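Local coordinates for D-xylonate dehydratase (Caulobacter crescentus, PDB 5OYN), which catalyses the dehydration of D-xylonate, and of D-gluconate, to the corresponding 2-dehydro-3-deoxy sugar acid, using a [2Fe-2S] cluster and magnesium, at residues R181-L186 and E194-R199; P162-W167 and P237-E242; T269-E274 and R350-V355; I153-L158 and V262-I267. All coordinates share one frame; numbering follows the deposited sequence.

Contact 1: R181-L186 and E194-R199; sequences RSRRKL and EEFIDR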
# COMPACT_ATOMS: atom_id res chain seq x y z
N ARG A 181 -10.17 -36.31 -5.06
CA ARG A 181 -9.35 -37.44 -5.49
C ARG A 181 -8.45 -37.93 -4.37
O ARG A 181 -8.15 -39.12 -4.30
CB ARG A 181 -8.48 -37.07 -6.71
CG ARG A 181 -9.24 -36.43 -7.85
CD ARG A 181 -8.59 -36.60 -9.22
NE ARG A 181 -9.63 -36.54 -10.25
CZ ARG A 181 -9.61 -35.75 -11.33
NH1 ARG A 181 -8.57 -34.94 -11.55
NH2 ARG A 181 -10.63 -35.77 -12.19
N SER A 182 -8.02 -37.05 -3.48
CA SER A 182 -7.13 -37.49 -2.42
C SER A 182 -7.89 -38.15 -1.29
O SER A 182 -7.29 -38.95 -0.55
CB SER A 182 -6.29 -36.32 -1.90
OG SER A 182 -5.20 -36.09 -2.78
N ARG A 183 -9.18 -37.83 -1.12
CA ARG A 183 -10.02 -38.55 -0.17
C ARG A 183 -10.12 -40.03 -0.55
O ARG A 183 -10.19 -40.90 0.33
CB ARG A 183 -11.41 -37.91 -0.09
CG ARG A 183 -11.48 -36.66 0.79
CD ARG A 183 -12.78 -36.57 1.58
NE ARG A 183 -13.74 -35.64 0.98
CZ ARG A 183 -14.60 -34.87 1.66
NH1 ARG A 183 -14.65 -34.89 2.99
NH2 ARG A 183 -15.44 -34.08 1.01
N ARG A 184 -10.09 -40.33 -1.85
CA ARG A 184 -10.21 -41.70 -2.31
C ARG A 184 -8.91 -42.47 -2.15
O ARG A 184 -8.92 -43.65 -1.76
CB ARG A 184 -10.67 -41.72 -3.77
CG ARG A 184 -12.03 -41.07 -3.95
CD ARG A 184 -12.54 -41.24 -5.35
NE ARG A 184 -13.21 -40.04 -5.85
CZ ARG A 184 -12.86 -39.41 -6.97
NH1 ARG A 184 -11.85 -39.88 -7.70
NH2 ARG A 184 -13.52 -38.32 -7.35
N LYS A 185 -7.78 -41.83 -2.43
CA LYS A 185 -6.50 -42.52 -2.33
C LYS A 185 -6.07 -42.71 -0.88
O LYS A 185 -5.40 -43.69 -0.56
CB LYS A 185 -5.45 -41.76 -3.13
CG LYS A 185 -5.95 -41.35 -4.51
CD LYS A 185 -4.82 -41.34 -5.52
CE LYS A 185 -4.75 -40.01 -6.26
NZ LYS A 185 -5.23 -40.12 -7.67
N LEU A 186 -6.46 -41.80 0.01
CA LEU A 186 -6.17 -41.99 1.42
C LEU A 186 -6.99 -43.12 2.01
O LEU A 186 -6.51 -43.85 2.89
CB LEU A 186 -6.44 -40.70 2.20
CG LEU A 186 -6.12 -40.75 3.69
CD1 LEU A 186 -4.62 -40.59 3.91
CD2 LEU A 186 -6.90 -39.67 4.44
N GLU A 194 0.27 -36.70 5.18
CA GLU A 194 1.03 -35.52 4.79
C GLU A 194 1.07 -35.32 3.28
O GLU A 194 1.06 -34.17 2.83
CB GLU A 194 2.45 -35.57 5.36
CG GLU A 194 3.26 -34.26 5.20
CD GLU A 194 2.83 -33.11 6.14
OE1 GLU A 194 1.84 -33.25 6.90
OE2 GLU A 194 3.51 -32.04 6.12
N GLU A 195 1.10 -36.40 2.47
CA GLU A 195 0.92 -36.22 1.03
C GLU A 195 -0.41 -35.54 0.72
O GLU A 195 -0.50 -34.70 -0.19
CB GLU A 195 1.05 -37.56 0.30
CG GLU A 195 2.29 -38.37 0.74
CD GLU A 195 2.31 -39.81 0.23
OE1 GLU A 195 1.41 -40.59 0.64
OE2 GLU A 195 3.24 -40.20 -0.50
N PHE A 196 -1.45 -35.86 1.49
CA PHE A 196 -2.76 -35.23 1.31
C PHE A 196 -2.67 -33.72 1.53
O PHE A 196 -3.19 -32.94 0.73
CB PHE A 196 -3.77 -35.87 2.27
CG PHE A 196 -5.21 -35.60 1.93
CD1 PHE A 196 -5.71 -34.31 1.85
CD2 PHE A 196 -6.09 -36.65 1.73
CE1 PHE A 196 -7.02 -34.07 1.56
CE2 PHE A 196 -7.42 -36.42 1.44
CZ PHE A 196 -7.88 -35.14 1.34
N ILE A 197 -2.03 -33.30 2.61
CA ILE A 197 -1.90 -31.87 2.86
C ILE A 197 -1.03 -31.21 1.78
O ILE A 197 -1.29 -30.08 1.36
CB ILE A 197 -1.35 -31.62 4.27
CG1 ILE A 197 -2.33 -32.16 5.32
CG2 ILE A 197 -1.08 -30.14 4.49
CD1 ILE A 197 -1.91 -31.89 6.74
N ASP A 198 -0.02 -31.94 1.30
CA ASP A 198 0.98 -31.34 0.41
C ASP A 198 0.51 -31.27 -1.03
O ASP A 198 0.83 -30.30 -1.73
CB ASP A 198 2.31 -32.11 0.51
CG ASP A 198 2.96 -31.94 1.87
OD1 ASP A 198 4.09 -32.47 2.08
OD2 ASP A 198 2.35 -31.27 2.74
N ARG A 199 -0.23 -32.29 -1.49
CA ARG A 199 -0.91 -32.18 -2.77
C ARG A 199 -1.91 -31.03 -2.76
O ARG A 199 -2.07 -30.32 -3.76
CB ARG A 199 -1.63 -33.48 -3.12
CG ARG A 199 -0.75 -34.70 -3.21
CD ARG A 199 -1.56 -35.96 -3.05
NE ARG A 199 -1.58 -36.73 -4.28
CZ ARG A 199 -0.62 -37.58 -4.65
NH1 ARG A 199 0.44 -37.76 -3.86
NH2 ARG A 199 -0.71 -38.25 -5.79
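Ser182 and Phe196 mark where the two helical segments, 181-186 and 194-199, come nearest in backbone, with CA atoms 6.2 Å apart. The segments run almost antiparallel, at 168°, and their axes approach to 10.3 Å, a spacing filled mainly by one aromatic side chain. Phe196 reaches across because its chi1 of -163° turns CG away from the backbone N, laying a face of its ring against Ser182. Ser182 CB sits 3.7 Å from the ring centroid, nearly on the normal, a CH-pi contact. Leu186 CB adds apolar packing at the ring's edge, 4.1 Å from Phe196 CD2, and Arg183 CG lies in the ring plane, 3.9 Å from Phe196 CZ. Beside the ring, Arg199 CD passes Ser182 OG. Without the ring, as with an alanine here, Ser182 CB and Leu186 would probably lose their aromatic partner and a gap would open between the helices. The guanidinium of Arg183 leaves the pair, forming salt bridges with Asp31 and the terminal carboxylate of His600, both of the second subunit. Helices 177-187 and 193-202 thus form a helical hairpin that faces this neighbour, Phe196 also touching Ile179 on the first.

Contact 2: P162-W167 and P237-E242; sequences PMLDGW and PAPYRE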
# COMPACT_ATOMS: atom_id res chain seq x y z
N PRO A 162 -8.49 -17.07 -12.07
CA PRO A 162 -8.03 -18.24 -11.32
C PRO A 162 -6.53 -18.18 -11.02
O PRO A 162 -5.77 -17.37 -11.57
CB PRO A 162 -8.35 -19.39 -12.27
CG PRO A 162 -8.12 -18.79 -13.61
CD PRO A 162 -8.62 -17.36 -13.51
N MET A 163 -6.10 -19.07 -10.13
CA MET A 163 -4.69 -19.25 -9.84
C MET A 163 -3.97 -19.88 -11.02
O MET A 163 -4.59 -20.34 -11.99
CB MET A 163 -4.50 -20.14 -8.61
CG MET A 163 -4.85 -19.47 -7.31
SD MET A 163 -4.90 -20.63 -5.94
CE MET A 163 -6.01 -21.90 -6.55
N LEU A 164 -2.64 -19.90 -10.94
CA LEU A 164 -1.84 -20.58 -11.96
C LEU A 164 -2.03 -22.09 -11.84
O LEU A 164 -2.60 -22.60 -10.87
CB LEU A 164 -0.38 -20.20 -11.81
CG LEU A 164 -0.06 -18.71 -11.96
CD1 LEU A 164 1.41 -18.44 -11.61
CD2 LEU A 164 -0.39 -18.24 -13.36
N ASP A 165 -1.54 -22.82 -12.85
CA ASP A 165 -1.61 -24.28 -12.80
C ASP A 165 -0.82 -24.80 -11.60
O ASP A 165 0.26 -24.30 -11.29
CB ASP A 165 -1.02 -24.93 -14.07
CG ASP A 165 -1.73 -24.53 -15.35
OD1 ASP A 165 -2.90 -24.06 -15.30
OD2 ASP A 165 -1.10 -24.70 -16.42
N GLY A 166 -1.35 -25.83 -10.95
CA GLY A 166 -0.65 -26.49 -9.86
C GLY A 166 -0.09 -27.81 -10.35
O GLY A 166 -0.70 -28.48 -11.19
N TRP A 167 1.08 -28.17 -9.83
CA TRP A 167 1.78 -29.38 -10.25
C TRP A 167 2.28 -30.15 -9.04
O TRP A 167 2.73 -29.56 -8.05
CB TRP A 167 2.95 -29.06 -11.16
CG TRP A 167 2.57 -28.46 -12.46
CD1 TRP A 167 2.37 -27.13 -12.73
CD2 TRP A 167 2.37 -29.14 -13.70
NE1 TRP A 167 2.07 -26.95 -14.06
CE2 TRP A 167 2.06 -28.17 -14.67
CE3 TRP A 167 2.43 -30.48 -14.08
CZ2 TRP A 167 1.79 -28.51 -15.99
CZ3 TRP A 167 2.16 -30.81 -15.38
CH2 TRP A 167 1.85 -29.83 -16.33
N PRO A 237 -5.91 -15.55 -15.80
CA PRO A 237 -5.43 -15.90 -14.45
C PRO A 237 -4.98 -14.66 -13.69
O PRO A 237 -4.36 -13.75 -14.25
CB PRO A 237 -4.27 -16.86 -14.72
CG PRO A 237 -4.57 -17.43 -16.09
CD PRO A 237 -5.14 -16.25 -16.84
N ALA A 238 -5.30 -14.63 -12.39
CA ALA A 238 -5.03 -13.47 -11.55
C ALA A 238 -3.61 -12.88 -11.66
O ALA A 238 -3.50 -11.64 -11.67
CB ALA A 238 -5.34 -13.84 -10.10
N PRO A 239 -2.52 -13.64 -11.74
CA PRO A 239 -1.20 -12.99 -11.80
C PRO A 239 -0.71 -12.58 -13.18
O PRO A 239 0.39 -12.01 -13.24
CB PRO A 239 -0.25 -14.05 -11.19
CG PRO A 239 -1.12 -15.21 -10.77
CD PRO A 239 -2.40 -15.09 -11.51
N TYR A 240 -1.44 -12.81 -14.26
CA TYR A 240 -1.02 -12.29 -15.57
C TYR A 240 -1.17 -10.78 -15.61
O TYR A 240 -2.06 -10.20 -14.99
CB TYR A 240 -1.85 -12.88 -16.71
CG TYR A 240 -1.55 -14.30 -17.13
CD1 TYR A 240 -0.98 -15.20 -16.24
CD2 TYR A 240 -1.88 -14.74 -18.40
CE1 TYR A 240 -0.74 -16.51 -16.61
CE2 TYR A 240 -1.65 -16.05 -18.79
CZ TYR A 240 -1.08 -16.93 -17.89
OH TYR A 240 -0.84 -18.24 -18.27
N ARG A 241 -0.31 -10.12 -16.38
CA ARG A 241 -0.47 -8.67 -16.45
C ARG A 241 -1.72 -8.32 -17.25
O ARG A 241 -2.31 -7.25 -17.03
CB ARG A 241 0.77 -7.98 -17.02
CG ARG A 241 1.26 -8.50 -18.34
CD ARG A 241 0.91 -7.59 -19.51
NE ARG A 241 1.51 -8.15 -20.72
CZ ARG A 241 0.85 -8.63 -21.77
NH1 ARG A 241 -0.47 -8.57 -21.84
NH2 ARG A 241 1.52 -9.14 -22.79
N GLU A 242 -2.14 -9.21 -18.16
CA GLU A 242 -3.41 -9.09 -18.86
C GLU A 242 -4.52 -8.71 -17.88
O GLU A 242 -5.37 -7.88 -18.19
CB GLU A 242 -3.79 -10.39 -19.56
CG GLU A 242 -3.42 -10.49 -21.01
CD GLU A 242 -3.78 -11.87 -21.59
OE1 GLU A 242 -2.89 -12.75 -21.64
OE2 GLU A 242 -4.95 -12.07 -21.98
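The one hydrogen bond between the loop 162-167 and the segment 237-242 runs from Ala238 N to Pro162 O, 2.9 Å long and bent to 151° at the hydrogen; the donor stands 23° out of the carbonyl plane. The same oxygen lies 3.3 Å from Pro237 CA, so the second segment meets this carbonyl with both an N-H and a carbon. Tyr240 N bonds to Pro237 O and closes a type I beta turn, which places Pro239 and Tyr240 beside Leu164.

The rest is apolar. Pro162 CD packs 3.6 Å from Pro237 CA, one proline ring against the backbone of the other. Leu164 covers the turn with its isobutyl end: CG lies 3.8 Å from Pro239 CG, the two side chains running past each other in opposite directions, while Leu164 CD2 meets the edge of the Tyr240 ring at CE1, 3.7 Å away. Pro237 CD sits over the centre of one face of that ring, and Tyr240 OH is hydrogen-bonded to Glu330. The side chain of Met163 lies about 5 Å from that of the cluster ligand Cys210.

The third subunit presses its own Leu164 and Pro239 against their counterparts here. Segment 162-167 follows strand 155-159, the turn leads into helix 241-259, and helix 329-335 packs on both, touching Leu164, Pro237 and Tyr240.

Contact 3: T269-E274 and R350-V355; sequences TKQAFE and RLHGDV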
# COMPACT_ATOMS: atom_id res chain seq x y z
N THR A 269 -31.77 -9.20 -19.52
CA THR A 269 -33.00 -9.73 -20.09
C THR A 269 -33.01 -11.24 -19.96
O THR A 269 -31.99 -11.88 -19.67
CB THR A 269 -33.12 -9.34 -21.55
OG1 THR A 269 -32.09 -10.00 -22.31
CG2 THR A 269 -33.00 -7.85 -21.73
N LYS A 270 -34.18 -11.83 -20.21
CA LYS A 270 -34.27 -13.28 -20.22
C LYS A 270 -33.35 -13.88 -21.27
O LYS A 270 -32.79 -14.96 -21.07
CB LYS A 270 -35.71 -13.72 -20.44
CG LYS A 270 -35.90 -15.18 -20.81
CD LYS A 270 -36.21 -16.04 -19.59
CE LYS A 270 -36.59 -17.47 -20.01
NZ LYS A 270 -37.45 -18.17 -18.98
N GLN A 271 -33.16 -13.19 -22.40
CA GLN A 271 -32.29 -13.73 -23.44
C GLN A 271 -30.86 -13.83 -22.94
O GLN A 271 -30.15 -14.81 -23.25
CB GLN A 271 -32.34 -12.86 -24.69
CG GLN A 271 -33.70 -12.42 -25.15
CD GLN A 271 -33.75 -12.28 -26.65
OE1 GLN A 271 -33.09 -11.40 -27.23
NE2 GLN A 271 -34.51 -13.16 -27.31
N ALA A 272 -30.41 -12.81 -22.19
CA ALA A 272 -29.06 -12.82 -21.65
C ALA A 272 -28.87 -13.99 -20.70
O ALA A 272 -27.85 -14.68 -20.75
CB ALA A 272 -28.76 -11.51 -20.94
N PHE A 273 -29.84 -14.24 -19.83
CA PHE A 273 -29.74 -15.39 -18.94
C PHE A 273 -29.72 -16.70 -19.72
O PHE A 273 -29.05 -17.65 -19.31
CB PHE A 273 -30.88 -15.38 -17.92
CG PHE A 273 -30.71 -14.36 -16.82
CD1 PHE A 273 -29.93 -14.63 -15.71
CD2 PHE A 273 -31.35 -13.12 -16.90
CE1 PHE A 273 -29.78 -13.69 -14.70
CE2 PHE A 273 -31.20 -12.17 -15.89
CZ PHE A 273 -30.41 -12.45 -14.79
N GLU A 274 -30.43 -16.77 -20.85
CA GLU A 274 -30.39 -18.00 -21.65
C GLU A 274 -29.01 -18.20 -22.28
O GLU A 274 -28.59 -19.35 -22.46
CB GLU A 274 -31.48 -17.96 -22.73
CG GLU A 274 -32.92 -18.01 -22.21
CD GLU A 274 -33.97 -18.11 -23.33
OE1 GLU A 274 -33.93 -17.26 -24.25
OE2 GLU A 274 -34.84 -19.02 -23.29
N ARG A 350 -27.22 -21.39 -30.94
CA ARG A 350 -27.63 -21.54 -29.55
C ARG A 350 -27.44 -20.26 -28.72
O ARG A 350 -27.64 -20.31 -27.50
CB ARG A 350 -26.89 -22.69 -28.89
CG ARG A 350 -26.72 -23.89 -29.78
CD ARG A 350 -28.01 -24.68 -29.90
NE ARG A 350 -28.72 -24.85 -28.63
CZ ARG A 350 -28.92 -26.04 -28.04
NH1 ARG A 350 -28.44 -27.15 -28.61
NH2 ARG A 350 -29.59 -26.11 -26.89
N LEU A 351 -27.09 -19.14 -29.33
CA LEU A 351 -26.92 -17.88 -28.61
C LEU A 351 -27.81 -16.80 -29.22
O LEU A 351 -27.91 -16.69 -30.44
CB LEU A 351 -25.47 -17.37 -28.66
CG LEU A 351 -24.45 -17.83 -27.64
CD1 LEU A 351 -23.30 -16.84 -27.60
CD2 LEU A 351 -25.09 -18.02 -26.27
N HIS A 352 -28.43 -15.99 -28.36
CA HIS A 352 -29.03 -14.74 -28.81
C HIS A 352 -27.90 -13.73 -29.01
O HIS A 352 -27.47 -13.06 -28.07
CB HIS A 352 -30.05 -14.23 -27.81
CG HIS A 352 -31.09 -15.24 -27.44
ND1 HIS A 352 -31.95 -15.79 -28.36
CD2 HIS A 352 -31.40 -15.79 -26.25
CE1 HIS A 352 -32.75 -16.64 -27.75
NE2 HIS A 352 -32.44 -16.66 -26.47
N GLY A 353 -27.42 -13.61 -30.25
CA GLY A 353 -26.29 -12.77 -30.55
C GLY A 353 -26.57 -11.28 -30.53
O GLY A 353 -25.62 -10.49 -30.58
N ASP A 354 -27.83 -10.87 -30.44
CA ASP A 354 -28.19 -9.46 -30.58
C ASP A 354 -28.46 -8.77 -29.25
O ASP A 354 -29.04 -7.68 -29.25
CB ASP A 354 -29.40 -9.29 -31.49
CG ASP A 354 -29.00 -9.01 -32.93
OD1 ASP A 354 -27.81 -8.73 -33.17
OD2 ASP A 354 -29.89 -9.09 -33.81
N VAL A 355 -28.06 -9.36 -28.14
CA VAL A 355 -28.24 -8.72 -26.84
C VAL A 355 -27.20 -7.62 -26.65
O VAL A 355 -26.09 -7.67 -27.20
CB VAL A 355 -28.17 -9.77 -25.72
CG1 VAL A 355 -29.47 -10.56 -25.65
CG2 VAL A 355 -27.01 -10.71 -25.94
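His352 NE2 donates to Glu274 OE1 over 2.7 Å, a His-carboxylate hydrogen bond that ties the loop 350-355 to the first turns of helix 270-282. The bond is bent, 147° at the hydrogen: the oxygen is approached from above the carboxylate plane and lies 19° out of the imidazole plane. Glu274 reaches the ring with its chain extended beyond CG. A nearby carboxylate would be expected to favour the protonated imidazole.

Gln271, one turn back on the helix, covers the ring. Its amide is stacked on the imidazole with the two planes only 11° apart, NE2 standing 3.8 Å above the ring plane over its centre. Gln271 CB comes within 3.4 Å of His352 CD2, and the backbone oxygen of Gln271 meets that same carbon at the ring's edge. The imidazole is therefore held both at NE2 and over a face, which should restrict its rotation.

Val355 supplies the apolar part. A type I beta turn from His352 to Val355 brings its CG1 to 3.8 Å from Gln271 CB and near the helix start, where Thr269 is the N-cap: Ala272 N donates to Thr269 OG1 over 3.3 Å. The helix also takes hold of the loop's backbone, since Asn275 OD1 accepts from His352 N. Segment 350-355 follows helix 337-347, on which Leu351 packs; on the helix 270-282 side, Phe273 turns to helix 289-299.

Contact 4: I153-L158 and V262-I267; sequences IPAIVL and VKPLDI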
# COMPACT_ATOMS: atom_id res chain seq x y z
N ILE A 153 -27.98 0.89 -10.74
CA ILE A 153 -27.13 1.95 -11.28
C ILE A 153 -26.15 1.27 -12.22
O ILE A 153 -25.91 0.06 -12.07
CB ILE A 153 -26.42 2.74 -10.17
CG1 ILE A 153 -25.74 1.80 -9.18
CG2 ILE A 153 -27.37 3.64 -9.44
CD1 ILE A 153 -24.60 2.46 -8.40
N PRO A 154 -25.57 1.97 -13.20
CA PRO A 154 -24.68 1.29 -14.15
C PRO A 154 -23.55 0.55 -13.43
O PRO A 154 -22.89 1.10 -12.54
CB PRO A 154 -24.15 2.43 -15.03
CG PRO A 154 -25.10 3.56 -14.83
CD PRO A 154 -25.69 3.41 -13.47
N ALA A 155 -23.36 -0.72 -13.80
CA ALA A 155 -22.47 -1.64 -13.12
C ALA A 155 -21.61 -2.36 -14.14
O ALA A 155 -21.92 -2.39 -15.33
CB ALA A 155 -23.25 -2.66 -12.29
N ILE A 156 -20.52 -2.96 -13.66
CA ILE A 156 -19.66 -3.78 -14.51
C ILE A 156 -18.85 -4.68 -13.60
O ILE A 156 -18.43 -4.27 -12.51
CB ILE A 156 -18.78 -2.88 -15.42
CG1 ILE A 156 -18.11 -3.67 -16.53
CG2 ILE A 156 -17.75 -2.07 -14.60
CD1 ILE A 156 -17.22 -2.77 -17.41
N VAL A 157 -18.69 -5.94 -14.01
CA VAL A 157 -17.97 -6.92 -13.20
C VAL A 157 -16.51 -6.93 -13.62
O VAL A 157 -16.19 -6.89 -14.82
CB VAL A 157 -18.58 -8.32 -13.33
CG1 VAL A 157 -17.57 -9.38 -12.89
CG2 VAL A 157 -19.87 -8.43 -12.52
N LEU A 158 -15.62 -6.97 -12.63
CA LEU A 158 -14.21 -7.23 -12.84
C LEU A 158 -13.85 -8.51 -12.11
O LEU A 158 -14.00 -8.58 -10.89
CB LEU A 158 -13.33 -6.06 -12.36
CG LEU A 158 -11.83 -6.31 -12.55
CD1 LEU A 158 -11.47 -6.56 -14.02
CD2 LEU A 158 -11.06 -5.15 -12.01
N VAL A 262 -26.29 3.05 -18.95
CA VAL A 262 -26.56 1.63 -19.19
C VAL A 262 -26.61 0.90 -17.85
O VAL A 262 -25.58 0.53 -17.29
CB VAL A 262 -25.51 1.00 -20.11
CG1 VAL A 262 -25.82 -0.46 -20.34
CG2 VAL A 262 -25.40 1.76 -21.41
N LYS A 263 -27.83 0.65 -17.35
CA LYS A 263 -28.10 -0.02 -16.09
C LYS A 263 -28.14 -1.54 -16.25
O LYS A 263 -28.26 -2.06 -17.36
CB LYS A 263 -29.44 0.47 -15.52
CG LYS A 263 -29.45 1.93 -15.10
CD LYS A 263 -30.86 2.36 -14.69
CE LYS A 263 -30.93 3.83 -14.38
NZ LYS A 263 -29.93 4.55 -15.22
N PRO A 264 -28.03 -2.28 -15.14
CA PRO A 264 -28.20 -3.75 -15.21
C PRO A 264 -29.53 -4.17 -15.83
O PRO A 264 -29.55 -5.08 -16.68
CB PRO A 264 -28.10 -4.19 -13.74
CG PRO A 264 -27.32 -3.14 -13.07
CD PRO A 264 -27.52 -1.85 -13.82
N LEU A 265 -30.64 -3.56 -15.42
CA LEU A 265 -31.95 -3.95 -15.94
C LEU A 265 -32.05 -3.78 -17.46
O LEU A 265 -32.98 -4.33 -18.07
CB LEU A 265 -33.06 -3.15 -15.24
CG LEU A 265 -33.40 -3.63 -13.82
CD1 LEU A 265 -34.40 -2.73 -13.12
CD2 LEU A 265 -33.91 -5.08 -13.81
N ASP A 266 -31.13 -3.05 -18.08
CA ASP A 266 -31.08 -3.00 -19.54
C ASP A 266 -30.34 -4.19 -20.12
O ASP A 266 -30.57 -4.56 -21.28
CB ASP A 266 -30.40 -1.71 -20.00
CG ASP A 266 -31.03 -0.46 -19.41
OD1 ASP A 266 -32.18 -0.55 -18.92
OD2 ASP A 266 -30.37 0.60 -19.44
N ILE A 267 -29.44 -4.80 -19.35
CA ILE A 267 -28.60 -5.88 -19.86
C ILE A 267 -29.21 -7.24 -19.55
O ILE A 267 -29.21 -8.13 -20.41
CB ILE A 267 -27.19 -5.76 -19.26
CG1 ILE A 267 -26.62 -4.36 -19.51
CG2 ILE A 267 -26.27 -6.83 -19.85
CD1 ILE A 267 -25.87 -4.23 -20.83
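The entry to strand 155-159, which pairs in parallel with strand 130-135, packs against the loop that leads from helix 241-259 into the short helix 264-267. Pro154 and Lys263 are the nearest backbone pair, CA to CA 4.1 Å. Pro154 presents its CB to Val262 O at 3.3 Å, and its CA makes a CA-H...O contact with the same oxygen, 3.4 Å away. From the other segment Pro264 CD lies 3.1 Å from Ile153 O, and Pro264 CG touches the methyl CB of Ala155 at 4.2 Å. A glycine in place of Pro264 would probably leave Ala155 CB and Ile153 O without the ring that packs on them and free the backbone to turn near the start of the short, weakly bonded helix. Asp266 OD2 accepts from Lys263 N just ahead of it, while the Lys263 ammonium pairs with Asp261. Pro154 O has a backbone hydrogen bond with Val131 of strand 130-135, and Pro264 touches Thr149 of helix 141-151. Carbonyl oxygens thus meet proline carbons rather than N-H donors, and the two segments are held by van der Waals packing with at most one weak C-H...O contact.

Contacts 2 and 4 are the buried pair, and both work through prolines; yet contact 2 has a true N-H...O bond where contact 4 has carbonyl-to-carbon packing. They flank the same elements: contact 2 lies past the end of strand 155-159 and at the start of helix 241-259, contact 4 at the start of that strand and just past the end of that helix. Contacts 1 and 3 are only partly buried and rely on a ring: a phenyl in apolar packing in contact 1, a hydrogen-bonded imidazole in contact 3. Contacts 3 and 4 touch, Ala272 CB lying 3.4 Å from Ile267 O where their helices follow each other. Neither meets another chain, whereas contacts 1 and 2 both face neighbouring subunits.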